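Local coordinates for DUF5037 domain-containing protein (Ruminococcus gnavus, PDB 4GL6), which is of unknown function, a DUF5037-family protein whose single chain combines an antiparallel four-stranded sheet with a separate mixed sheet packed by helices, at residues E90-S93 with N98-I101; K82-M87 with G140-Y145; K9-L14 with F22-W27; Y58-P61 with E67-I70. One frame throughout, in Å; residues are numbered along the deposited sequence.

Contact 1 (E90-S93 with N98-I101); sequences EAIS and NYYI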
loop_
_atom_site.group_PDB
_atom_site.type_symbol
_atom_site.label_atom_id
_atom_site.label_comp_id
_atom_site.label_asym_id
_atom_site.label_seq_id
_atom_site.Cartn_x
_atom_site.Cartn_y
_atom_site.Cartn_z
ATOM N N GLU A 90 8.669 -1.923 11.864
ATOM C CA GLU A 90 9.228 -2.342 13.164
ATOM C C GLU A 90 10.045 -3.640 13.051
ATOM O O GLU A 90 11.039 -3.788 13.746
ATOM C CB GLU A 90 8.131 -2.475 14.221
ATOM C CG GLU A 90 7.598 -1.125 14.683
ATOM C CD GLU A 90 6.265 -1.185 15.425
ATOM O OE1 GLU A 90 5.626 -2.268 15.536
ATOM O OE2 GLU A 90 5.846 -0.111 15.928
ATOM N N ALA A 91 9.635 -4.549 12.163
ATOM C CA ALA A 91 10.373 -5.790 11.880
ATOM C C ALA A 91 11.406 -5.602 10.756
ATOM O O ALA A 91 12.572 -6.000 10.916
ATOM C CB ALA A 91 9.410 -6.911 11.510
ATOM N N ILE A 92 10.986 -4.991 9.646
ATOM C CA ILE A 92 11.857 -4.794 8.467
ATOM C C ILE A 92 13.093 -3.938 8.756
ATOM O O ILE A 92 14.182 -4.254 8.265
ATOM C CB ILE A 92 11.083 -4.218 7.247
ATOM C CG1 ILE A 92 9.988 -5.196 6.751
ATOM C CG2 ILE A 92 12.018 -3.891 6.074
ATOM C CD1 ILE A 92 10.466 -6.524 6.179
ATOM N N SER A 93 12.942 -2.902 9.584
ATOM C CA SER A 93 14.071 -2.012 9.931
ATOM C C SER A 93 15.184 -2.687 10.713
ATOM O O SER A 93 16.306 -2.162 10.737
ATOM C CB SER A 93 13.593 -0.796 10.700
ATOM O OG SER A 93 12.950 -1.218 11.889
ATOM N N ASN A 98 18.179 -0.456 3.817
ATOM C CA ASN A 98 17.400 0.123 2.703
ATOM C C ASN A 98 16.261 -0.790 2.293
ATOM O O ASN A 98 16.458 -1.989 2.082
ATOM C CB ASN A 98 18.243 0.372 1.456
ATOM C CG ASN A 98 18.884 1.714 1.452
ATOM O OD1 ASN A 98 18.557 2.545 0.589
ATOM N ND2 ASN A 98 19.736 1.982 2.450
ATOM N N TYR A 99 15.086 -0.196 2.132
ATOM C CA TYR A 99 13.876 -0.927 1.811
ATOM C C TYR A 99 12.731 0.028 1.500
ATOM O O TYR A 99 12.805 1.214 1.810
ATOM C CB TYR A 99 13.447 -1.822 3.005
ATOM C CG TYR A 99 13.387 -1.053 4.309
ATOM C CD1 TYR A 99 12.264 -0.291 4.650
ATOM C CD2 TYR A 99 14.467 -1.042 5.180
ATOM C CE1 TYR A 99 12.216 0.445 5.832
ATOM C CE2 TYR A 99 14.422 -0.315 6.376
ATOM C CZ TYR A 99 13.294 0.429 6.694
ATOM O OH TYR A 99 13.258 1.146 7.859
ATOM N N TYR A 100 11.670 -0.510 0.913
ATOM C CA TYR A 100 10.461 0.248 0.659
ATOM C C TYR A 100 9.293 -0.660 1.042
ATOM O O TYR A 100 9.175 -1.774 0.500
ATOM C CB TYR A 100 10.372 0.678 -0.800
ATOM C CG TYR A 100 9.255 1.673 -1.039
ATOM C CD1 TYR A 100 7.931 1.239 -1.225
ATOM C CD2 TYR A 100 9.510 3.044 -1.092
ATOM C CE1 TYR A 100 6.897 2.147 -1.449
ATOM C CE2 TYR A 100 8.485 3.959 -1.326
ATOM C CZ TYR A 100 7.179 3.504 -1.503
ATOM O OH TYR A 100 6.157 4.385 -1.725
ATOM N N ILE A 101 8.453 -0.190 1.966
ATOM C CA ILE A 101 7.298 -0.939 2.429
ATOM C C ILE A 101 6.074 -0.264 1.836
ATOM O O ILE A 101 5.776 0.886 2.159
ATOM C CB ILE A 101 7.204 -0.939 3.961
ATOM C CG1 ILE A 101 8.505 -1.504 4.576
ATOM C CG2 ILE A 101 5.980 -1.728 4.407
ATOM C CD1 ILE A 101 8.606 -1.321 6.079
#
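I92 and Y99 meet where helix 75-95 turns back into strand 99-104, a tight helix-turn-strand connection that lays the end of the helix against an outermost strand of the mixed sheet. The Y99 side chain can be followed outward from CB along the helix side. Its CB has I92 CG2 as neighbour at 4.0 Å, and CG comes closest to the same methyl, I92 CG2, at 3.6 Å. CD1 and CD2 flank that methyl about equally, since I92 CG2 stands over one ring face, 3.9 Å from the centroid and offset toward the rim, a CH-pi contact. With chi1 of 51°, CG sits between the backbone N and the carbonyl carbon, which directs the ring along the helix surface. CE2 and CZ therefore reach S93, whose CA approaches obliquely. At the tip, Y99 OH lies 3.5 Å from S93 CB, an apolar neighbour; its polar partner is the carboxylate of E89, one turn back on the helix. S93 OG bonds to the E89 backbone O, so residue 89 holds both hydroxyls. A91 faces helix 156-171, while I92 also touches V144 and Y163; the isoleucine thus joins two strands and a second helix. Two residues along from Y99, I101 adds a smaller apolar touch as its side chain slides past I92 in the opposite direction, I101 CD1 standing 4.0 Å from I92 CB.

Contact 2 (K82-M87 with G140-Y145); sequences KQMESM and GSAWVY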
loop_
_atom_site.group_PDB
_atom_site.type_symbol
_atom_site.label_atom_id
_atom_site.label_comp_id
_atom_site.label_asym_id
_atom_site.label_seq_id
_atom_site.Cartn_x
_atom_site.Cartn_y
_atom_site.Cartn_z
ATOM N N LYS A 82 -0.520 3.652 5.897
ATOM C CA LYS A 82 0.599 4.232 6.673
ATOM C C LYS A 82 0.847 3.434 7.972
ATOM O O LYS A 82 2.004 3.147 8.337
ATOM C CB LYS A 82 0.350 5.731 6.973
ATOM C CG LYS A 82 1.478 6.499 7.684
ATOM C CD LYS A 82 1.147 7.989 7.808
ATOM C CE LYS A 82 2.162 8.743 8.667
ATOM N NZ LYS A 82 3.560 8.589 8.179
ATOM N N GLN A 83 -0.239 3.058 8.639
ATOM C CA GLN A 83 -0.158 2.257 9.867
ATOM C C GLN A 83 0.320 0.838 9.616
ATOM O O GLN A 83 1.092 0.303 10.411
ATOM C CB GLN A 83 -1.488 2.261 10.617
ATOM C CG GLN A 83 -1.702 3.556 11.359
ATOM C CD GLN A 83 -3.142 3.767 11.679
ATOM O OE1 GLN A 83 -3.600 3.479 12.789
ATOM N NE2 GLN A 83 -3.888 4.226 10.687
HETATM N N MSE A 84 -0.146 0.231 8.530
HETATM C CA MSE A 84 0.274 -1.140 8.150
HETATM C C MSE A 84 1.798 -1.142 7.858
HETATM O O MSE A 84 2.534 -1.986 8.358
HETATM C CB MSE A 84 -0.538 -1.668 6.954
HETATM C CG MSE A 84 -0.440 -3.178 6.778
HETATM SE SE MSE A 84 -1.083 -3.752 5.059
HETATM C CE MSE A 84 -0.914 -5.690 5.197
ATOM N N GLU A 85 2.232 -0.152 7.087
ATOM C CA GLU A 85 3.643 0.075 6.777
ATOM C C GLU A 85 4.476 0.243 8.047
ATOM O O GLU A 85 5.523 -0.382 8.195
ATOM C CB GLU A 85 3.785 1.319 5.887
ATOM C CG GLU A 85 3.258 1.080 4.473
ATOM C CD GLU A 85 3.039 2.338 3.656
ATOM O OE1 GLU A 85 3.492 3.442 4.039
ATOM O OE2 GLU A 85 2.383 2.216 2.598
ATOM N N SER A 86 3.978 1.057 8.966
ATOM C CA SER A 86 4.675 1.337 10.213
ATOM C C SER A 86 4.904 0.067 11.054
ATOM O O SER A 86 6.013 -0.181 11.525
ATOM C CB SER A 86 3.891 2.380 11.019
ATOM O OG SER A 86 4.630 2.778 12.150
HETATM N N MSE A 87 3.843 -0.718 11.229
HETATM C CA MSE A 87 3.889 -1.983 11.990
HETATM C C MSE A 87 4.826 -3.032 11.352
HETATM O O MSE A 87 5.529 -3.762 12.065
HETATM C CB MSE A 87 2.469 -2.547 12.193
HETATM C CG MSE A 87 1.598 -1.737 13.164
HETATM SE SE MSE A 87 -0.292 -2.387 13.294
HETATM C CE MSE A 87 -1.138 -1.324 11.900
ATOM N N GLY A 140 -5.460 -6.296 4.210
ATOM C CA GLY A 140 -4.693 -5.791 3.084
ATOM C C GLY A 140 -3.487 -6.651 2.789
ATOM O O GLY A 140 -3.336 -7.756 3.334
ATOM N N SER A 141 -2.638 -6.117 1.920
ATOM C CA SER A 141 -1.404 -6.756 1.525
ATOM C C SER A 141 -0.269 -5.777 1.727
ATOM O O SER A 141 -0.473 -4.571 1.666
ATOM C CB SER A 141 -1.494 -7.173 0.074
ATOM O OG SER A 141 -2.599 -8.041 -0.071
ATOM N N ALA A 142 0.911 -6.297 2.040
ATOM C CA ALA A 142 2.120 -5.478 2.167
ATOM C C ALA A 142 3.100 -5.958 1.120
ATOM O O ALA A 142 3.356 -7.165 1.050
ATOM C CB ALA A 142 2.714 -5.613 3.536
ATOM N N TRP A 143 3.596 -5.028 0.296
ATOM C CA TRP A 143 4.601 -5.301 -0.737
ATOM C C TRP A 143 5.863 -4.664 -0.239
ATOM O O TRP A 143 6.025 -3.451 -0.336
ATOM C CB TRP A 143 4.162 -4.749 -2.097
ATOM C CG TRP A 143 2.819 -5.291 -2.496
ATOM C CD1 TRP A 143 1.566 -4.760 -2.209
ATOM C CD2 TRP A 143 2.556 -6.515 -3.215
ATOM N NE1 TRP A 143 0.578 -5.552 -2.706
ATOM C CE2 TRP A 143 1.104 -6.619 -3.332
ATOM C CE3 TRP A 143 3.343 -7.493 -3.770
ATOM C CZ2 TRP A 143 0.488 -7.685 -3.985
ATOM C CZ3 TRP A 143 2.726 -8.557 -4.430
ATOM C CH2 TRP A 143 1.329 -8.655 -4.524
ATOM N N VAL A 144 6.748 -5.491 0.319
ATOM C CA VAL A 144 8.022 -5.058 0.864
ATOM C C VAL A 144 9.135 -5.357 -0.142
ATOM O O VAL A 144 9.270 -6.487 -0.614
ATOM C CB VAL A 144 8.329 -5.770 2.173
ATOM C CG1 VAL A 144 9.662 -5.287 2.722
ATOM C CG2 VAL A 144 7.208 -5.506 3.182
ATOM N N TYR A 145 9.937 -4.337 -0.440
ATOM C CA TYR A 145 11.076 -4.412 -1.364
ATOM C C TYR A 145 12.352 -4.093 -0.570
ATOM O O TYR A 145 12.486 -2.974 -0.091
ATOM C CB TYR A 145 10.849 -3.415 -2.517
ATOM C CG TYR A 145 9.604 -3.750 -3.319
ATOM C CD1 TYR A 145 9.636 -4.740 -4.301
ATOM C CD2 TYR A 145 8.385 -3.127 -3.052
ATOM C CE1 TYR A 145 8.499 -5.085 -5.013
ATOM C CE2 TYR A 145 7.238 -3.462 -3.761
ATOM C CZ TYR A 145 7.302 -4.445 -4.743
ATOM O OH TYR A 145 6.185 -4.791 -5.461
#
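A buried helix-on-sheet contact about 6 Å from the centre of the chain brings M84 of helix 75-95 down onto the backbone of G140, S141 and A142 in strand 140-147. M84, modelled as selenomethionine, carries the helix side alone. Its CG is anti to the backbone N (chi1 -163°) and the chain stays extended beyond it, which sends the terminal methyl straight from the helix to the strand. There CE rests against the peptide backbone: S141 C is 3.5 Å from M84 CE, and A142 N is 3.7 Å from the same methyl. The selenium borders the carbonyl, with M84 SE 3.5 Å from S141 O, and M84 CE meets the A142 CB at 4.0 Å as the one apolar pair of side chains across the contact. G140 has no side chain to stand between the selenium and its backbone. The segment axes approach to 9.5 Å and cross at -54°. Strand 140-147 is an inner strand of the mixed sheet; helix 156-171 links it to its parallel neighbour 175-182 in a beta-alpha-beta crossover, and Y167 of that helix touches both M84 and A142. I105 also touches M84, and I88 packs on A142. S141, W143 and Y145 turn to the other side of the sheet, where the W143 ring stacks on Y178 and the Y145 ring on Y180.

Contact 3 (K9-L14 with F22-W27); sequences KIETYL and FEVLSW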
loop_
_atom_site.group_PDB
_atom_site.type_symbol
_atom_site.label_atom_id
_atom_site.label_comp_id
_atom_site.label_asym_id
_atom_site.label_seq_id
_atom_site.Cartn_x
_atom_site.Cartn_y
_atom_site.Cartn_z
ATOM N N LYS A 9 -7.422 21.645 -8.642
ATOM C CA LYS A 9 -8.733 21.420 -8.022
ATOM C C LYS A 9 -8.641 20.330 -6.939
ATOM O O LYS A 9 -9.148 20.518 -5.830
ATOM C CB LYS A 9 -9.813 21.068 -9.063
ATOM C CG LYS A 9 -10.198 22.177 -10.047
ATOM C CD LYS A 9 -11.373 21.739 -10.922
ATOM C CE LYS A 9 -11.755 22.782 -11.964
ATOM N NZ LYS A 9 -12.930 22.372 -12.784
ATOM N N ILE A 10 -7.958 19.232 -7.261
ATOM C CA ILE A 10 -7.781 18.099 -6.340
ATOM C C ILE A 10 -6.911 18.497 -5.154
ATOM O O ILE A 10 -7.265 18.202 -4.009
ATOM C CB ILE A 10 -7.181 16.851 -7.042
ATOM C CG1 ILE A 10 -8.161 16.318 -8.097
ATOM C CG2 ILE A 10 -6.902 15.728 -6.034
ATOM C CD1 ILE A 10 -7.587 15.302 -9.046
ATOM N N GLU A 11 -5.781 19.150 -5.432
ATOM C CA GLU A 11 -4.876 19.657 -4.377
ATOM C C GLU A 11 -5.621 20.611 -3.414
ATOM O O GLU A 11 -5.473 20.495 -2.186
ATOM C CB GLU A 11 -3.636 20.351 -4.984
ATOM C CG GLU A 11 -2.615 19.407 -5.631
ATOM C CD GLU A 11 -1.513 20.107 -6.440
ATOM O OE1 GLU A 11 -1.452 21.358 -6.491
ATOM O OE2 GLU A 11 -0.672 19.396 -7.037
ATOM N N THR A 12 -6.427 21.519 -3.972
ATOM C CA THR A 12 -7.193 22.482 -3.165
ATOM C C THR A 12 -8.220 21.785 -2.278
ATOM O O THR A 12 -8.360 22.138 -1.106
ATOM C CB THR A 12 -7.893 23.538 -4.040
ATOM O OG1 THR A 12 -6.902 24.217 -4.807
ATOM C CG2 THR A 12 -8.667 24.567 -3.195
ATOM N N TYR A 13 -8.910 20.790 -2.832
ATOM C CA TYR A 13 -9.884 20.020 -2.060
ATOM C C TYR A 13 -9.230 19.298 -0.864
ATOM O O TYR A 13 -9.692 19.442 0.265
ATOM C CB TYR A 13 -10.666 19.021 -2.942
ATOM C CG TYR A 13 -11.257 17.900 -2.120
ATOM C CD1 TYR A 13 -12.391 18.104 -1.336
ATOM C CD2 TYR A 13 -10.630 16.652 -2.063
ATOM C CE1 TYR A 13 -12.907 17.078 -0.543
ATOM C CE2 TYR A 13 -11.130 15.633 -1.268
ATOM C CZ TYR A 13 -12.266 15.844 -0.507
ATOM O OH TYR A 13 -12.763 14.812 0.249
ATOM N N LEU A 14 -8.183 18.518 -1.136
ATOM C CA LEU A 14 -7.471 17.742 -0.108
ATOM C C LEU A 14 -6.947 18.608 1.039
ATOM O O LEU A 14 -7.111 18.242 2.219
ATOM C CB LEU A 14 -6.342 16.901 -0.727
ATOM C CG LEU A 14 -6.780 15.707 -1.584
ATOM C CD1 LEU A 14 -5.635 15.050 -2.336
ATOM C CD2 LEU A 14 -7.440 14.653 -0.711
ATOM N N PHE A 22 -0.930 18.948 -0.099
ATOM C CA PHE A 22 -0.774 17.768 -0.934
ATOM C C PHE A 22 -0.323 18.152 -2.332
ATOM O O PHE A 22 -0.397 19.315 -2.720
ATOM C CB PHE A 22 -2.121 17.046 -1.093
ATOM C CG PHE A 22 -2.716 16.530 0.190
ATOM C CD1 PHE A 22 -3.352 17.399 1.089
ATOM C CD2 PHE A 22 -2.703 15.158 0.481
ATOM C CE1 PHE A 22 -3.912 16.922 2.278
ATOM C CE2 PHE A 22 -3.267 14.675 1.658
ATOM C CZ PHE A 22 -3.869 15.557 2.564
ATOM N N GLU A 23 0.131 17.142 -3.072
ATOM C CA GLU A 23 0.565 17.283 -4.457
ATOM C C GLU A 23 -0.028 16.107 -5.239
ATOM O O GLU A 23 -0.018 14.977 -4.759
ATOM C CB GLU A 23 2.106 17.288 -4.537
ATOM C CG GLU A 23 2.689 17.555 -5.928
ATOM C CD GLU A 23 4.218 17.608 -5.976
ATOM O OE1 GLU A 23 4.891 17.418 -4.938
ATOM O OE2 GLU A 23 4.762 17.840 -7.077
ATOM N N VAL A 24 -0.593 16.393 -6.407
ATOM C CA VAL A 24 -1.077 15.371 -7.325
ATOM C C VAL A 24 0.128 15.124 -8.214
ATOM O O VAL A 24 0.507 15.998 -8.975
ATOM C CB VAL A 24 -2.297 15.837 -8.157
ATOM C CG1 VAL A 24 -2.569 14.862 -9.300
ATOM C CG2 VAL A 24 -3.530 15.987 -7.265
ATOM N N LEU A 25 0.751 13.955 -8.093
ATOM C CA LEU A 25 1.923 13.603 -8.922
ATOM C C LEU A 25 1.527 13.387 -10.378
ATOM O O LEU A 25 2.252 13.770 -11.279
ATOM C CB LEU A 25 2.654 12.372 -8.371
ATOM C CG LEU A 25 3.228 12.511 -6.954
ATOM C CD1 LEU A 25 3.822 11.190 -6.507
ATOM C CD2 LEU A 25 4.268 13.629 -6.850
ATOM N N SER A 26 0.377 12.765 -10.596
ATOM C CA SER A 26 -0.158 12.522 -11.945
ATOM C C SER A 26 -1.609 12.068 -11.860
ATOM O O SER A 26 -2.118 11.712 -10.780
ATOM C CB SER A 26 0.629 11.435 -12.676
ATOM O OG SER A 26 0.542 10.191 -11.993
ATOM N N TRP A 27 -2.273 12.101 -13.002
ATOM C CA TRP A 27 -3.627 11.602 -13.075
ATOM C C TRP A 27 -3.947 11.046 -14.407
ATOM O O TRP A 27 -3.408 11.457 -15.434
ATOM C CB TRP A 27 -4.679 12.596 -12.582
ATOM C CG TRP A 27 -4.828 13.866 -13.347
ATOM C CD1 TRP A 27 -4.316 15.110 -13.017
ATOM C CD2 TRP A 27 -5.598 14.083 -14.566
ATOM N NE1 TRP A 27 -4.694 16.047 -13.928
ATOM C CE2 TRP A 27 -5.454 15.503 -14.886
ATOM C CE3 TRP A 27 -6.354 13.275 -15.406
ATOM C CZ2 TRP A 27 -6.048 16.070 -16.001
ATOM C CZ3 TRP A 27 -6.953 13.856 -16.530
ATOM C CH2 TRP A 27 -6.802 15.225 -16.819
#
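The N-terminal helix-turn-strand unit packs back on itself here, I10, E11 and L14 of helix 6-18 lying along F22, E23 and V24 of strand 22-28. The two segments run roughly antiparallel, 149° apart, with axes 7.7 Å from each other at closest approach. Across the apolar side, I10 CG2 reaches V24 CG2 at 3.6 Å, the two side chains meeting at about a right angle. One turn on, L14 CB sits over a face of the F22 ring, 3.8 Å from its centroid in a CH-pi contact, and F22 CE1 is also 3.5 Å from L14 O. Y75 adds an edge-to-face ring contact to F22. Strand 22-28 is an outermost strand of the four-stranded antiparallel sheet: E23 and L25 bond to strand 40-46, and L25 and S26 together face T43 in a classic beta bulge. The V24 amide has its partner in the helix, where E11 OE2 accepts it at 3.1 Å through the anti lone pair, in an almost straight bond (172°). E11 reaches it with a chain extended beyond CG, whose methylene lies against V24 CG2. An alanine in place of E11 is likely to leave the V24 amide without this acceptor and part of V24 uncovered. E23 OE2 stands 5.7 Å from E11 OE2, a like charge, while E23 OE1 is engaged in a salt bridge with K47.

Contact 4 (Y58-P61 with E67-I70); sequences YFNP and EIEI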
loop_
_atom_site.group_PDB
_atom_site.type_symbol
_atom_site.label_atom_id
_atom_site.label_comp_id
_atom_site.label_asym_id
_atom_site.label_seq_id
_atom_site.Cartn_x
_atom_site.Cartn_y
_atom_site.Cartn_z
ATOM N N TYR A 58 -12.017 10.914 -8.732
ATOM C CA TYR A 58 -12.759 12.195 -8.864
ATOM C C TYR A 58 -13.544 12.296 -10.184
ATOM O O TYR A 58 -13.316 11.526 -11.110
ATOM C CB TYR A 58 -11.789 13.409 -8.768
ATOM C CG TYR A 58 -10.977 13.470 -7.487
ATOM C CD1 TYR A 58 -9.788 12.758 -7.355
ATOM C CD2 TYR A 58 -11.409 14.225 -6.383
ATOM C CE1 TYR A 58 -9.047 12.787 -6.161
ATOM C CE2 TYR A 58 -10.677 14.265 -5.180
ATOM C CZ TYR A 58 -9.498 13.551 -5.068
ATOM O OH TYR A 58 -8.762 13.562 -3.904
ATOM N N PHE A 59 -14.494 13.232 -10.226
ATOM C CA PHE A 59 -15.283 13.562 -11.431
ATOM C C PHE A 59 -15.215 15.080 -11.585
ATOM O O PHE A 59 -15.404 15.797 -10.600
ATOM C CB PHE A 59 -16.731 13.069 -11.305
ATOM C CG PHE A 59 -17.639 13.519 -12.422
ATOM C CD1 PHE A 59 -17.664 12.839 -13.642
ATOM C CD2 PHE A 59 -18.506 14.619 -12.246
ATOM C CE1 PHE A 59 -18.522 13.262 -14.665
ATOM C CE2 PHE A 59 -19.365 15.036 -13.269
ATOM C CZ PHE A 59 -19.370 14.354 -14.477
ATOM N N ASN A 60 -14.918 15.542 -12.801
ATOM C CA ASN A 60 -14.777 16.964 -13.108
ATOM C C ASN A 60 -15.901 17.361 -14.062
ATOM O O ASN A 60 -15.867 16.937 -15.215
ATOM C CB ASN A 60 -13.412 17.239 -13.737
ATOM C CG ASN A 60 -13.171 18.707 -13.996
ATOM O OD1 ASN A 60 -13.218 19.527 -13.084
ATOM N ND2 ASN A 60 -12.888 19.040 -15.234
ATOM N N PRO A 61 -16.892 18.174 -13.595
ATOM C CA PRO A 61 -18.026 18.532 -14.473
ATOM C C PRO A 61 -17.664 19.305 -15.754
ATOM O O PRO A 61 -16.630 19.975 -15.796
ATOM C CB PRO A 61 -18.932 19.367 -13.561
ATOM C CG PRO A 61 -18.563 18.951 -12.181
ATOM C CD PRO A 61 -17.093 18.706 -12.229
ATOM N N GLU A 67 -16.641 23.019 -9.601
ATOM C CA GLU A 67 -16.009 22.477 -8.405
ATOM C C GLU A 67 -15.922 20.976 -8.597
ATOM O O GLU A 67 -16.895 20.342 -9.028
ATOM C CB GLU A 67 -16.736 22.860 -7.118
ATOM C CG GLU A 67 -16.592 24.350 -6.802
ATOM C CD GLU A 67 -16.787 24.713 -5.333
ATOM O OE1 GLU A 67 -16.472 23.897 -4.430
ATOM O OE2 GLU A 67 -17.221 25.861 -5.086
ATOM N N ILE A 68 -14.741 20.433 -8.309
ATOM C CA ILE A 68 -14.457 19.008 -8.492
ATOM C C ILE A 68 -15.342 18.171 -7.557
ATOM O O ILE A 68 -15.571 18.569 -6.417
ATOM C CB ILE A 68 -12.937 18.721 -8.257
ATOM C CG1 ILE A 68 -12.501 17.346 -8.802
ATOM C CG2 ILE A 68 -12.544 18.928 -6.800
ATOM C CD1 ILE A 68 -12.342 17.298 -10.310
ATOM N N GLU A 69 -15.860 17.047 -8.061
ATOM C CA GLU A 69 -16.679 16.105 -7.274
ATOM C C GLU A 69 -15.800 14.916 -6.866
ATOM O O GLU A 69 -14.895 14.518 -7.603
ATOM C CB GLU A 69 -17.903 15.653 -8.063
ATOM C CG GLU A 69 -18.866 16.801 -8.348
ATOM C CD GLU A 69 -20.056 16.423 -9.211
ATOM O OE1 GLU A 69 -20.311 15.214 -9.413
ATOM O OE2 GLU A 69 -20.749 17.353 -9.692
ATOM N N ILE A 70 -16.072 14.358 -5.693
ATOM C CA ILE A 70 -15.273 13.284 -5.115
ATOM C C ILE A 70 -16.027 11.964 -5.211
ATOM O O ILE A 70 -17.130 11.854 -4.679
ATOM C CB ILE A 70 -14.962 13.583 -3.622
ATOM C CG1 ILE A 70 -14.132 14.881 -3.484
ATOM C CG2 ILE A 70 -14.253 12.405 -2.930
ATOM C CD1 ILE A 70 -14.896 16.181 -3.693
#
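F59 and E69 pair backbone to backbone in the beta hairpin of strands 54-59 and 69-70, at the border of the antiparallel sheet. Theirs is the hydrogen-bonded antiparallel pair: F59 N donates to E69 O at 2.9 Å in a nearly straight bond (171°), arriving from above the carbonyl plane, while E69 N returns a bond to F59 O at 2.9 Å, close to the direction in which that carbonyl points. Y58 and I70 form the adjoining non-hydrogen-bonded pair. Past the strand ends the acceptors find partners outside the hairpin pair: N60 O takes a bond from N37 ND2, N60 OD1 one from K9 NZ, and P61 O pairs with S66 OG. The E69 carboxylate lies alongside the F59 ring, its plane turned 45° from it, with OE1 3.4 Å from F59 CD2 and OE2 3.7 Å from P61 CG. On the other face, Y58 CE2 touches I70 CG1 at 3.9 Å, and E69 O lies at the ring edge near its plane. I68 has CG1 anti to the backbone N (chi1 -164°), which brings CD1 to N60 CB at 3.6 Å. An alanine replacing Y58 would probably open a gap beside I70, next to I10, Y13 and L14 of helix 6-18. The chemistry implies a division of labour: one reciprocal backbone pair sets the register, the Y58 face binds the hairpin to the helix, and the F59 face carries the carboxylate at the surface.

How the contacts relate
The four contacts fall into two pairs. Contacts 1 and 2, centres about 9 Å apart, share helix 75-95 and neighbouring strands of the mixed sheet; Y100 N to Y145 O, 2.8 Å, is a probable hydrogen bond joining them, and contact 1 is nested in the loop that contact 2 closes. Contacts 3 and 4, centres about 12 Å apart, serve the antiparallel sheet and meet through I10 CG2 and Y58 CZ at 3.5 Å. Contacts 2 and 3 have centres about 23 Å apart and do not touch. Strand 69-70 of contact 4 is followed in the chain by helix 75-95. No active site is known; a glycerol, probably from crystallisation, lies about 4 Å from the I101 side chain in contact 1.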